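Local coordinates for citrate lyase subunit beta-like protein (Mycobacterium tuberculosis H37Rv, PDB 6CHU), which is a magnesium-dependent lyase of the HpcH/HpaI aldolase family, linked to itaconate dissimilation and leucine catabolism, at residues Q200-T214 and H218-Y229. Numbering follows the deposited sequence.
Sequences QEEARDAAAVGFDVT and HPSQIPVVRKAY
The hydroxyl of Tyr229 meets that of Thr214 in a hydrogen bond between 200-214 and 218-229, with Tyr229 OH 2.9 Å from Thr214 OG1. Either oxygen may be the donor. Thr214 OG1 lies at the edge of the tyrosine ring, in its plane. Phe211 O is also in plane at the edge, 3.4 Å from Tyr229 CE2. One ring face is covered by Ala207, whose CB sits 3.6 Å from the ring centroid and 14° off the normal, a CH-pi contact. Tyr229 CG stands beside its own backbone N (chi1 -85°), which carries the ring from the end of helix 221-228 across the last turns of helix 196-209.

Segments 200-209 and 221-228 run in the same general direction, crossing at 38°, with axes 8.7 Å apart at their closest. Alanines line much of the closest packing. Ala203 CB touches Ala228 CB at 3.5 Å, and Ala228 CB also rests on the backbone N of Arg204. One turn earlier, Val224 CG1 packs on Gln200 CA at 3.9 Å. On the barrel side, Thr214 CG2 meets Val225 CG2 at 3.6 Å, the two side chains crossing at a slant.

Thr214 belongs to strand 213-216, the eighth of the TIM barrel, between strands 184-187 and 17-22. The contact therefore joins the helix before this strand to the helix after it. On the side of helix 196-209 turned from 221-228, Asp205 forms a salt bridge with Arg158 of a neighbouring subunit. The chemistry is mostly apolar, and the hydroxyl pair and the Ala207 methyl probably help set how the tyrosine is turned.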
ATOM      1  N   GLN A 200      -4.525  16.513  17.341  1.00 26.06           N
ATOM      2  CA  GLN A 200      -4.552  17.659  16.442  1.00 28.85           C
ATOM      3  C   GLN A 200      -3.775  17.367  15.165  1.00 25.44           C
ATOM      4  O   GLN A 200      -4.283  17.576  14.057  1.00 28.95           O
ATOM      5  CB  GLN A 200      -3.998  18.893  17.150  1.00 32.09           C
ATOM      6  CG  GLN A 200      -4.350  20.177  16.448  1.00 45.61           C
ATOM      7  CD  GLN A 200      -4.117  21.394  17.319  1.00 60.07           C
ATOM      8  OE1 GLN A 200      -3.646  21.283  18.455  1.00 66.79           O
ATOM      9  NE2 GLN A 200      -4.454  22.564  16.796  1.00 65.15           N
ATOM     10  N   GLU A 201      -2.548  16.851  15.306  1.00 25.06           N
ATOM     11  CA  GLU A 201      -1.718  16.548  14.143  1.00 29.16           C
ATOM     12  C   GLU A 201      -2.343  15.460  13.282  1.00 27.73           C
ATOM     13  O   GLU A 201      -2.281  15.516  12.047  1.00 26.88           O
ATOM     14  CB  GLU A 201      -0.323  16.118  14.599  1.00 33.31           C
ATOM     15  CG  GLU A 201       0.409  17.151  15.444  1.00 44.58           C
ATOM     16  CD  GLU A 201       1.803  16.688  15.827  1.00 63.32           C
ATOM     17  OE1 GLU A 201       2.169  15.549  15.459  1.00 66.72           O
ATOM     18  OE2 GLU A 201       2.528  17.461  16.492  1.00 69.38           O
ATOM     19  N   GLU A 202      -2.933  14.451  13.930  1.00 24.47           N
ATOM     20  CA  GLU A 202      -3.544  13.325  13.238  1.00 24.82           C
ATOM     21  C   GLU A 202      -4.783  13.751  12.458  1.00 26.75           C
ATOM     22  O   GLU A 202      -4.968  13.352  11.300  1.00 24.83           O
ATOM     23  CB  GLU A 202      -3.898  12.261  14.275  1.00 25.79           C
ATOM     24  CG  GLU A 202      -4.261  10.888  13.751  1.00 28.93           C
ATOM     25  CD  GLU A 202      -4.139   9.863  14.861  1.00 27.25           C
ATOM     26  OE1 GLU A 202      -5.075   9.759  15.682  1.00 25.32           O
ATOM     27  OE2 GLU A 202      -3.082   9.208  14.947  1.00 27.74           O
ATOM     28  N   ALA A 203      -5.651  14.551  13.082  1.00 23.80           N
ATOM     29  CA  ALA A 203      -6.863  14.997  12.399  1.00 23.91           C
ATOM     30  C   ALA A 203      -6.542  16.025  11.318  1.00 25.48           C
ATOM     31  O   ALA A 203      -7.188  16.041  10.265  1.00 25.95           O
ATOM     32  CB  ALA A 203      -7.858  15.565  13.410  1.00 26.71           C
ATOM     33  N   ARG A 204      -5.561  16.906  11.563  1.00 23.45           N
ATOM     34  CA  ARG A 204      -5.089  17.779  10.487  1.00 23.48           C
ATOM     35  C   ARG A 204      -4.572  16.956   9.311  1.00 23.04           C
ATOM     36  O   ARG A 204      -4.885  17.248   8.148  1.00 26.08           O
ATOM     37  CB  ARG A 204      -4.000  18.726  10.996  1.00 24.90           C
ATOM     38  CG  ARG A 204      -4.519  19.900  11.797  1.00 34.58           C
ATOM     39  CD  ARG A 204      -3.349  20.815  12.149  1.00 38.89           C
ATOM     40  NE  ARG A 204      -3.756  21.968  12.935  1.00 56.37           N
ATOM     41  CZ  ARG A 204      -2.909  22.723  13.628  1.00 69.78           C
ATOM     42  NH1 ARG A 204      -1.614  22.435  13.633  1.00 73.65           N
ATOM     43  NH2 ARG A 204      -3.355  23.763  14.319  1.00 71.54           N
ATOM     44  N   ASP A 205      -3.776  15.923   9.601  1.00 24.66           N
ATOM     45  CA  ASP A 205      -3.290  15.026   8.556  1.00 19.18           C
ATOM     46  C   ASP A 205      -4.449  14.383   7.805  1.00 27.47           C
ATOM     47  O   ASP A 205      -4.434  14.291   6.571  1.00 26.26           O
ATOM     48  CB  ASP A 205      -2.413  13.937   9.173  1.00 25.21           C
ATOM     49  CG  ASP A 205      -0.981  14.377   9.420  1.00 34.68           C
ATOM     50  OD1 ASP A 205      -0.654  15.569   9.208  1.00 35.50           O
ATOM     51  OD2 ASP A 205      -0.173  13.506   9.829  1.00 30.11           O
ATOM     52  N   ALA A 206      -5.462  13.925   8.542  1.00 21.44           N
ATOM     53  CA  ALA A 206      -6.579  13.231   7.921  1.00 22.24           C
ATOM     54  C   ALA A 206      -7.378  14.175   7.027  1.00 22.43           C
ATOM     55  O   ALA A 206      -7.701  13.833   5.883  1.00 23.89           O
ATOM     56  CB  ALA A 206      -7.461  12.608   9.002  1.00 23.05           C
ATOM     57  N   ALA A 207      -7.656  15.390   7.518  1.00 23.52           N
ATOM     58  CA  ALA A 207      -8.411  16.362   6.735  1.00 25.44           C
ATOM     59  C   ALA A 207      -7.639  16.791   5.493  1.00 25.88           C
ATOM     60  O   ALA A 207      -8.231  17.043   4.433  1.00 25.85           O
ATOM     61  CB  ALA A 207      -8.751  17.580   7.600  1.00 25.42           C
ATOM     62  N   ALA A 208      -6.316  16.884   5.603  1.00 22.80           N
ATOM     63  CA  ALA A 208      -5.514  17.358   4.481  1.00 24.11           C
ATOM     64  C   ALA A 208      -5.562  16.400   3.293  1.00 22.30           C
ATOM     65  O   ALA A 208      -5.429  16.846   2.149  1.00 23.16           O
ATOM     66  CB  ALA A 208      -4.067  17.565   4.927  1.00 29.28           C
ATOM     67  N   VAL A 209      -5.713  15.093   3.537  1.00 22.42           N
ATOM     68  CA  VAL A 209      -5.738  14.106   2.451  1.00 22.07           C
ATOM     69  C   VAL A 209      -7.150  13.701   2.058  1.00 25.01           C
ATOM     70  O   VAL A 209      -7.318  12.884   1.138  1.00 25.70           O
ATOM     71  CB  VAL A 209      -4.910  12.850   2.798  1.00 21.49           C
ATOM     72  CG1 VAL A 209      -3.452  13.243   3.078  1.00 21.03           C
ATOM     73  CG2 VAL A 209      -5.526  12.066   3.975  1.00 19.47           C
ATOM     74  N   GLY A 210      -8.168  14.227   2.725  1.00 25.24           N
ATOM     75  CA  GLY A 210      -9.536  14.023   2.304  1.00 22.40           C
ATOM     76  C   GLY A 210     -10.359  13.026   3.091  1.00 21.93           C
ATOM     77  O   GLY A 210     -11.412  12.598   2.598  1.00 20.80           O
ATOM     78  N   PHE A 211      -9.924  12.624   4.279  1.00 20.69           N
ATOM     79  CA  PHE A 211     -10.866  11.953   5.159  1.00 20.60           C
ATOM     80  C   PHE A 211     -12.038  12.896   5.410  1.00 21.06           C
ATOM     81  O   PHE A 211     -11.890  14.119   5.381  1.00 21.27           O
ATOM     82  CB  PHE A 211     -10.203  11.542   6.483  1.00 21.34           C
ATOM     83  CG  PHE A 211      -9.480  10.219   6.416  1.00 19.33           C
ATOM     84  CD1 PHE A 211     -10.168   9.031   6.593  1.00 20.49           C
ATOM     85  CD2 PHE A 211      -8.108  10.171   6.163  1.00 19.49           C
ATOM     86  CE1 PHE A 211      -9.513   7.806   6.528  1.00 19.41           C
ATOM     87  CE2 PHE A 211      -7.435   8.950   6.098  1.00 18.80           C
ATOM     88  CZ  PHE A 211      -8.142   7.759   6.285  1.00 19.90           C
ATOM     89  N   ASP A 212     -13.222  12.317   5.605  1.00 22.26           N
ATOM     90  CA  ASP A 212     -14.423  13.102   5.853  1.00 23.11           C
ATOM     91  C   ASP A 212     -14.715  13.271   7.328  1.00 22.42           C
ATOM     92  O   ASP A 212     -15.419  14.222   7.706  1.00 25.18           O
ATOM     93  CB  ASP A 212     -15.626  12.427   5.199  1.00 23.45           C
ATOM     94  CG  ASP A 212     -15.456  12.293   3.711  1.00 25.78           C
ATOM     95  OD1 ASP A 212     -15.427  13.346   3.052  1.00 24.98           O
ATOM     96  OD2 ASP A 212     -15.294  11.157   3.219  1.00 26.19           O
ATOM     97  N   VAL A 213     -14.197  12.365   8.145  1.00 21.46           N
ATOM     98  CA  VAL A 213     -14.564  12.222   9.552  1.00 20.21           C
ATOM     99  C   VAL A 213     -13.338  11.740  10.318  1.00 22.13           C
ATOM    100  O   VAL A 213     -12.588  10.892   9.830  1.00 21.41           O
ATOM    101  CB  VAL A 213     -15.722  11.209   9.724  1.00 22.46           C
ATOM    102  CG1 VAL A 213     -15.908  10.842  11.206  1.00 22.48           C
ATOM    103  CG2 VAL A 213     -17.031  11.742   9.117  1.00 23.05           C
ATOM    104  N   THR A 214     -13.147  12.257  11.535  1.00 20.44           N
ATOM    105  CA  THR A 214     -12.310  11.590  12.527  1.00 21.85           C
ATOM    106  C   THR A 214     -13.218  11.111  13.652  1.00 22.40           C
ATOM    107  O   THR A 214     -13.940  11.915  14.254  1.00 23.97           O
ATOM    108  CB  THR A 214     -11.225  12.524  13.068  1.00 24.32           C
ATOM    109  OG1 THR A 214     -10.215  12.697  12.067  1.00 23.93           O
ATOM    110  CG2 THR A 214     -10.578  11.930  14.329  1.00 20.24           C
ATOM    111  N   HIS A 218     -13.899  10.136  23.141  1.00 23.73           N
ATOM    112  CA  HIS A 218     -14.189  10.988  24.287  1.00 26.99           C
ATOM    113  C   HIS A 218     -14.674  12.339  23.774  1.00 24.42           C
ATOM    114  O   HIS A 218     -14.126  12.855  22.789  1.00 25.82           O
ATOM    115  CB  HIS A 218     -12.950  11.173  25.174  1.00 26.23           C
ATOM    116  CG  HIS A 218     -13.237  11.791  26.507  1.00 27.39           C
ATOM    117  ND1 HIS A 218     -13.280  13.156  26.701  1.00 29.62           N
ATOM    118  CD2 HIS A 218     -13.477  11.232  27.715  1.00 30.68           C
ATOM    119  CE1 HIS A 218     -13.538  13.410  27.973  1.00 35.04           C
ATOM    120  NE2 HIS A 218     -13.663  12.260  28.610  1.00 29.56           N
ATOM    121  N   PRO A 219     -15.698  12.927  24.398  1.00 26.81           N
ATOM    122  CA  PRO A 219     -16.260  14.176  23.851  1.00 27.58           C
ATOM    123  C   PRO A 219     -15.275  15.336  23.815  1.00 31.51           C
ATOM    124  O   PRO A 219     -15.441  16.240  22.984  1.00 27.79           O
ATOM    125  CB  PRO A 219     -17.443  14.471  24.783  1.00 32.55           C
ATOM    126  CG  PRO A 219     -17.142  13.742  26.046  1.00 34.41           C
ATOM    127  CD  PRO A 219     -16.387  12.505  25.634  1.00 28.77           C
ATOM    128  N   SER A 220     -14.253  15.336  24.680  1.00 29.47           N
ATOM    129  CA  SER A 220     -13.246  16.395  24.647  1.00 27.92           C
ATOM    130  C   SER A 220     -12.484  16.415  23.329  1.00 28.57           C
ATOM    131  O   SER A 220     -11.874  17.437  22.991  1.00 29.65           O
ATOM    132  CB  SER A 220     -12.258  16.224  25.805  1.00 30.62           C
ATOM    133  OG  SER A 220     -11.500  15.042  25.613  1.00 30.30           O
ATOM    134  N   GLN A 221     -12.496  15.312  22.584  1.00 27.12           N
ATOM    135  CA  GLN A 221     -11.808  15.266  21.302  1.00 24.18           C
ATOM    136  C   GLN A 221     -12.590  15.947  20.188  1.00 25.43           C
ATOM    137  O   GLN A 221     -11.995  16.311  19.167  1.00 26.85           O
ATOM    138  CB  GLN A 221     -11.518  13.812  20.922  1.00 26.30           C
ATOM    139  CG  GLN A 221     -10.675  13.070  21.958  1.00 25.89           C
ATOM    140  CD  GLN A 221     -10.460  11.610  21.598  1.00 25.32           C
ATOM    141  OE1 GLN A 221     -11.413  10.874  21.366  1.00 24.53           O
ATOM    142  NE2 GLN A 221      -9.197  11.185  21.549  1.00 24.57           N
ATOM    143  N   ILE A 222     -13.902  16.135  20.354  1.00 27.31           N
ATOM    144  CA  ILE A 222     -14.715  16.688  19.264  1.00 30.08           C
ATOM    145  C   ILE A 222     -14.288  18.100  18.881  1.00 32.18           C
ATOM    146  O   ILE A 222     -14.157  18.377  17.677  1.00 28.89           O
ATOM    147  CB  ILE A 222     -16.210  16.601  19.617  1.00 30.18           C
ATOM    148  CG1 ILE A 222     -16.667  15.139  19.699  1.00 27.55           C
ATOM    149  CG2 ILE A 222     -17.033  17.353  18.585  1.00 29.43           C
ATOM    150  CD1 ILE A 222     -16.720  14.409  18.349  1.00 27.61           C
ATOM    151  N   PRO A 223     -14.068  19.034  19.814  1.00 30.66           N
ATOM    152  CA  PRO A 223     -13.615  20.373  19.396  1.00 30.21           C
ATOM    153  C   PRO A 223     -12.301  20.342  18.643  1.00 32.72           C
ATOM    154  O   PRO A 223     -12.107  21.120  17.698  1.00 33.28           O
ATOM    155  CB  PRO A 223     -13.483  21.130  20.727  1.00 32.49           C
ATOM    156  CG  PRO A 223     -14.391  20.423  21.653  1.00 38.95           C
ATOM    157  CD  PRO A 223     -14.321  18.979  21.267  1.00 32.05           C
ATOM    158  N   VAL A 224     -11.388  19.456  19.043  1.00 28.41           N
ATOM    159  CA  VAL A 224     -10.095  19.373  18.373  1.00 31.48           C
ATOM    160  C   VAL A 224     -10.285  18.946  16.924  1.00 30.81           C
ATOM    161  O   VAL A 224      -9.702  19.533  16.003  1.00 28.23           O
ATOM    162  CB  VAL A 224      -9.163  18.418  19.143  1.00 27.90           C
ATOM    163  CG1 VAL A 224      -7.788  18.360  18.498  1.00 33.13           C
ATOM    164  CG2 VAL A 224      -9.057  18.858  20.602  1.00 30.42           C
ATOM    165  N   VAL A 225     -11.129  17.938  16.704  1.00 24.99           N
ATOM    166  CA  VAL A 225     -11.402  17.439  15.359  1.00 28.60           C
ATOM    167  C   VAL A 225     -12.072  18.516  14.511  1.00 32.84           C
ATOM    168  O   VAL A 225     -11.665  18.774  13.373  1.00 31.27           O
ATOM    169  CB  VAL A 225     -12.260  16.164  15.437  1.00 25.82           C
ATOM    170  CG1 VAL A 225     -12.905  15.860  14.083  1.00 25.24           C
ATOM    171  CG2 VAL A 225     -11.404  15.003  15.914  1.00 25.89           C
ATOM    172  N   ARG A 226     -13.116  19.156  15.050  1.00 29.57           N
ATOM    173  CA  ARG A 226     -13.823  20.180  14.286  1.00 31.65           C
ATOM    174  C   ARG A 226     -12.885  21.302  13.862  1.00 34.14           C
ATOM    175  O   ARG A 226     -12.963  21.794  12.729  1.00 34.65           O
ATOM    176  CB  ARG A 226     -14.994  20.736  15.098  1.00 30.40           C
ATOM    177  CG  ARG A 226     -16.183  19.789  15.210  1.00 33.40           C
ATOM    178  CD  ARG A 226     -17.222  20.336  16.169  1.00 37.02           C
ATOM    179  NE  ARG A 226     -18.460  19.565  16.144  1.00 36.17           N
ATOM    180  CZ  ARG A 226     -19.368  19.601  17.110  1.00 37.86           C
ATOM    181  NH1 ARG A 226     -20.475  18.876  17.014  1.00 37.80           N
ATOM    182  NH2 ARG A 226     -19.166  20.357  18.179  1.00 39.84           N
ATOM    183  N   LYS A 227     -11.987  21.724  14.754  1.00 31.58           N
ATOM    184  CA  LYS A 227     -11.022  22.757  14.384  1.00 34.86           C
ATOM    185  C   LYS A 227     -10.025  22.240  13.348  1.00 42.52           C
ATOM    186  O   LYS A 227      -9.615  22.984  12.449  1.00 39.56           O
ATOM    187  CB  LYS A 227     -10.288  23.262  15.625  1.00 37.28           C
ATOM    188  CG  LYS A 227      -9.268  24.362  15.346  1.00 44.74           C
ATOM    189  CD  LYS A 227      -8.680  24.906  16.641  1.00 50.17           C
ATOM    190  CE  LYS A 227      -7.498  25.829  16.381  1.00 55.12           C
ATOM    191  NZ  LYS A 227      -6.878  26.286  17.656  1.00 61.14           N
ATOM    192  N   ALA A 228      -9.629  20.969  13.448  1.00 39.72           N
ATOM    193  CA  ALA A 228      -8.613  20.443  12.541  1.00 38.34           C
ATOM    194  C   ALA A 228      -9.117  20.358  11.109  1.00 40.28           C
ATOM    195  O   ALA A 228      -8.315  20.380  10.169  1.00 46.14           O
ATOM    196  CB  ALA A 228      -8.151  19.061  13.001  1.00 35.37           C
ATOM    197  N   TYR A 229     -10.426  20.257  10.924  1.00 38.00           N
ATOM    198  CA  TYR A 229     -11.011  20.085   9.604  1.00 36.15           C
ATOM    199  C   TYR A 229     -11.403  21.431   8.992  1.00 45.74           C
ATOM    200  O   TYR A 229     -12.283  21.502   8.130  1.00 44.09           O
ATOM    201  CB  TYR A 229     -12.224  19.153   9.689  1.00 33.67           C
ATOM    202  CG  TYR A 229     -11.863  17.671   9.628  1.00 31.86           C
ATOM    203  CD1 TYR A 229     -11.250  17.030  10.708  1.00 26.94           C
ATOM    204  CD2 TYR A 229     -12.129  16.916   8.485  1.00 26.35           C
ATOM    205  CE1 TYR A 229     -10.924  15.671  10.650  1.00 22.02           C
ATOM    206  CE2 TYR A 229     -11.799  15.567   8.420  1.00 24.48           C
ATOM    207  CZ  TYR A 229     -11.189  14.947   9.501  1.00 20.43           C
ATOM    208  OH  TYR A 229     -10.860  13.605   9.433  1.00 21.84           O
TER